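Ras GTPase-activating-like protein (Schizosaccharomyces pombe, PDB 1P2X) binds actin filaments through its calponin-homology domain and helps build the contractile F-actin ring at the division site. Local coordinates at residues 104-109 / 154-159. Residues are numbered along the deposited sequence; the frame is centred on the assembly and turned at random.
Sequences KVIYCI and PNFKAL
Tyr107 reaches the last residues of this construct without a direct hydrogen bond: its OH meets a water at 2.6 Å, and that water donates to the backbone O of Asn155. The water sits in the plane of the phenol ring, at its edge. Pro154 lies over one ring face, with CB 3.8 Å from the Tyr107 ring centroid and 25° off the normal, a CH-pi contact shifted toward the CG side of the ring. CG of Pro154 continues to CB of Tyr107. Because Tyr107 CG stands anti to that residue's own backbone N (chi1 178°), the phenol swings off the helix across segment 154-159, its CD1 edge directed at the face of Phe156. The two rings form a T-shaped pair, planes at 85° and centroids 5.7 Å apart. From helix 102-117 of the calponin-homology domain, the actin-binding part of Rng2, this tyrosine joins the segment after helix 136-147. The Phe156 ring lies against the helix backbone at Tyr107, with CE2 of Phe156 3.5 Å from CA of Tyr107. CE2 of Phe156 also touches CG2 of Ile106 at 3.9 Å, while beyond the two segments Phe156 packs on Arg12 of helix 2-23 and pairs edge-to-face with His110. Leu159, the last residue of this construct, brings CD2 to within 3.8 Å of Tyr107 CE1, and also leans on His110 and Tyr114 one and two turns further along the helix. Asn155 centres an inverse gamma turn, and its OD1 accepts from Ala158 N at 3.1 Å in an Asx motif, the donor standing well above the amide plane.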
loop_
_atom_site.group_PDB
_atom_site.type_symbol
_atom_site.label_atom_id
_atom_site.label_comp_id
_atom_site.label_asym_id
_atom_site.label_seq_id
_atom_site.Cartn_x
_atom_site.Cartn_y
_atom_site.Cartn_z
ATOM N N LYS A 104 -7.129 1.868 1.723
ATOM C CA LYS A 104 -6.704 2.418 3.005
ATOM C C LYS A 104 -5.295 1.942 3.316
ATOM O O LYS A 104 -4.553 2.596 4.051
ATOM C CB LYS A 104 -7.657 1.999 4.125
ATOM C CG LYS A 104 -7.362 2.655 5.461
ATOM C CD LYS A 104 -8.463 2.386 6.480
ATOM C CE LYS A 104 -9.816 2.853 5.965
ATOM N NZ LYS A 104 -10.897 2.619 6.970
ATOM N N VAL A 105 -4.926 0.795 2.756
ATOM C CA VAL A 105 -3.578 0.272 2.938
ATOM C C VAL A 105 -2.623 1.167 2.156
ATOM O O VAL A 105 -1.606 1.619 2.683
ATOM C CB VAL A 105 -3.468 -1.186 2.434
ATOM C CG1 VAL A 105 -2.020 -1.634 2.418
ATOM C CG2 VAL A 105 -4.292 -2.105 3.331
ATOM N N ILE A 106 -2.971 1.428 0.900
ATOM C CA ILE A 106 -2.173 2.289 0.037
ATOM C C ILE A 106 -2.037 3.666 0.686
ATOM O O ILE A 106 -0.980 4.288 0.632
ATOM C CB ILE A 106 -2.838 2.430 -1.354
ATOM C CG1 ILE A 106 -2.970 1.051 -2.015
ATOM C CG2 ILE A 106 -2.038 3.365 -2.235
ATOM C CD1 ILE A 106 -1.667 0.248 -2.041
ATOM N N TYR A 107 -3.128 4.130 1.290
ATOM C CA TYR A 107 -3.164 5.416 1.985
ATOM C C TYR A 107 -2.200 5.374 3.168
ATOM O O TYR A 107 -1.409 6.288 3.376
ATOM C CB TYR A 107 -4.588 5.689 2.479
ATOM C CG TYR A 107 -4.758 6.973 3.269
ATOM C CD1 TYR A 107 -4.483 8.217 2.700
ATOM C CD2 TYR A 107 -5.211 6.939 4.584
ATOM C CE1 TYR A 107 -4.654 9.393 3.433
ATOM C CE2 TYR A 107 -5.381 8.100 5.322
ATOM C CZ TYR A 107 -5.101 9.318 4.745
ATOM O OH TYR A 107 -5.247 10.458 5.494
ATOM N N CYS A 108 -2.264 4.295 3.936
ATOM C CA CYS A 108 -1.390 4.146 5.080
ATOM C C CYS A 108 0.069 4.183 4.628
ATOM O O CYS A 108 0.912 4.834 5.265
ATOM C CB CYS A 108 -1.697 2.839 5.816
ATOM S SG CYS A 108 -0.571 2.484 7.187
ATOM N N ILE A 109 0.369 3.516 3.516
ATOM C CA ILE A 109 1.738 3.483 3.001
ATOM C C ILE A 109 2.262 4.871 2.610
ATOM O O ILE A 109 3.437 5.180 2.820
ATOM C CB ILE A 109 1.845 2.532 1.797
ATOM C CG1 ILE A 109 1.671 1.082 2.274
ATOM C CG2 ILE A 109 3.177 2.733 1.077
ATOM C CD1 ILE A 109 1.642 0.065 1.170
ATOM N N PRO A 154 -9.575 7.246 0.159
ATOM C CA PRO A 154 -8.997 8.135 1.176
ATOM C C PRO A 154 -8.493 9.475 0.630
ATOM O O PRO A 154 -8.382 9.672 -0.576
ATOM C CB PRO A 154 -7.867 7.290 1.767
ATOM C CG PRO A 154 -7.441 6.447 0.630
ATOM C CD PRO A 154 -8.750 6.039 -0.017
ATOM N N ASN A 155 -8.175 10.390 1.532
ATOM C CA ASN A 155 -7.717 11.711 1.132
ATOM C C ASN A 155 -6.199 11.818 0.912
ATOM O O ASN A 155 -5.495 12.413 1.729
ATOM C CB ASN A 155 -8.168 12.748 2.172
ATOM C CG ASN A 155 -8.065 14.164 1.658
ATOM O OD1 ASN A 155 -7.409 14.418 0.652
ATOM N ND2 ASN A 155 -8.718 15.102 2.349
ATOM N N PHE A 156 -5.706 11.254 -0.194
ATOM C CA PHE A 156 -4.281 11.323 -0.526
ATOM C C PHE A 156 -3.813 12.758 -0.720
ATOM O O PHE A 156 -2.683 13.103 -0.383
ATOM C CB PHE A 156 -3.966 10.574 -1.827
ATOM C CG PHE A 156 -4.183 9.100 -1.753
ATOM C CD1 PHE A 156 -5.378 8.543 -2.204
ATOM C CD2 PHE A 156 -3.193 8.263 -1.242
ATOM C CE1 PHE A 156 -5.594 7.171 -2.147
ATOM C CE2 PHE A 156 -3.393 6.885 -1.176
ATOM C CZ PHE A 156 -4.600 6.334 -1.629
ATOM N N LYS A 157 -4.681 13.583 -1.293
ATOM C CA LYS A 157 -4.337 14.965 -1.615
ATOM C C LYS A 157 -3.983 15.825 -0.400
ATOM O O LYS A 157 -3.187 16.751 -0.513
ATOM C CB LYS A 157 -5.486 15.613 -2.398
ATOM C CG LYS A 157 -5.090 16.854 -3.166
ATOM C CD LYS A 157 -6.274 17.452 -3.920
ATOM C CE LYS A 157 -6.874 16.468 -4.920
ATOM N NZ LYS A 157 -7.974 17.084 -5.730
ATOM N N ALA A 158 -4.561 15.505 0.753
ATOM C CA ALA A 158 -4.316 16.261 1.981
ATOM C C ALA A 158 -3.054 15.823 2.707
ATOM O O ALA A 158 -2.797 16.265 3.823
ATOM C CB ALA A 158 -5.523 16.142 2.924
ATOM N N LEU A 159 -2.278 14.934 2.098
ATOM C CA LEU A 159 -1.043 14.486 2.726
ATOM C C LEU A 159 0.061 15.491 2.415
ATOM O O LEU A 159 0.397 15.709 1.247
ATOM C CB LEU A 159 -0.637 13.099 2.217
ATOM C CG LEU A 159 -1.529 11.895 2.526
ATOM C CD1 LEU A 159 -0.932 10.650 1.864
ATOM C CD2 LEU A 159 -1.653 11.692 4.021
HETATM O O HOH W 1 -5.159 12.942 4.706
#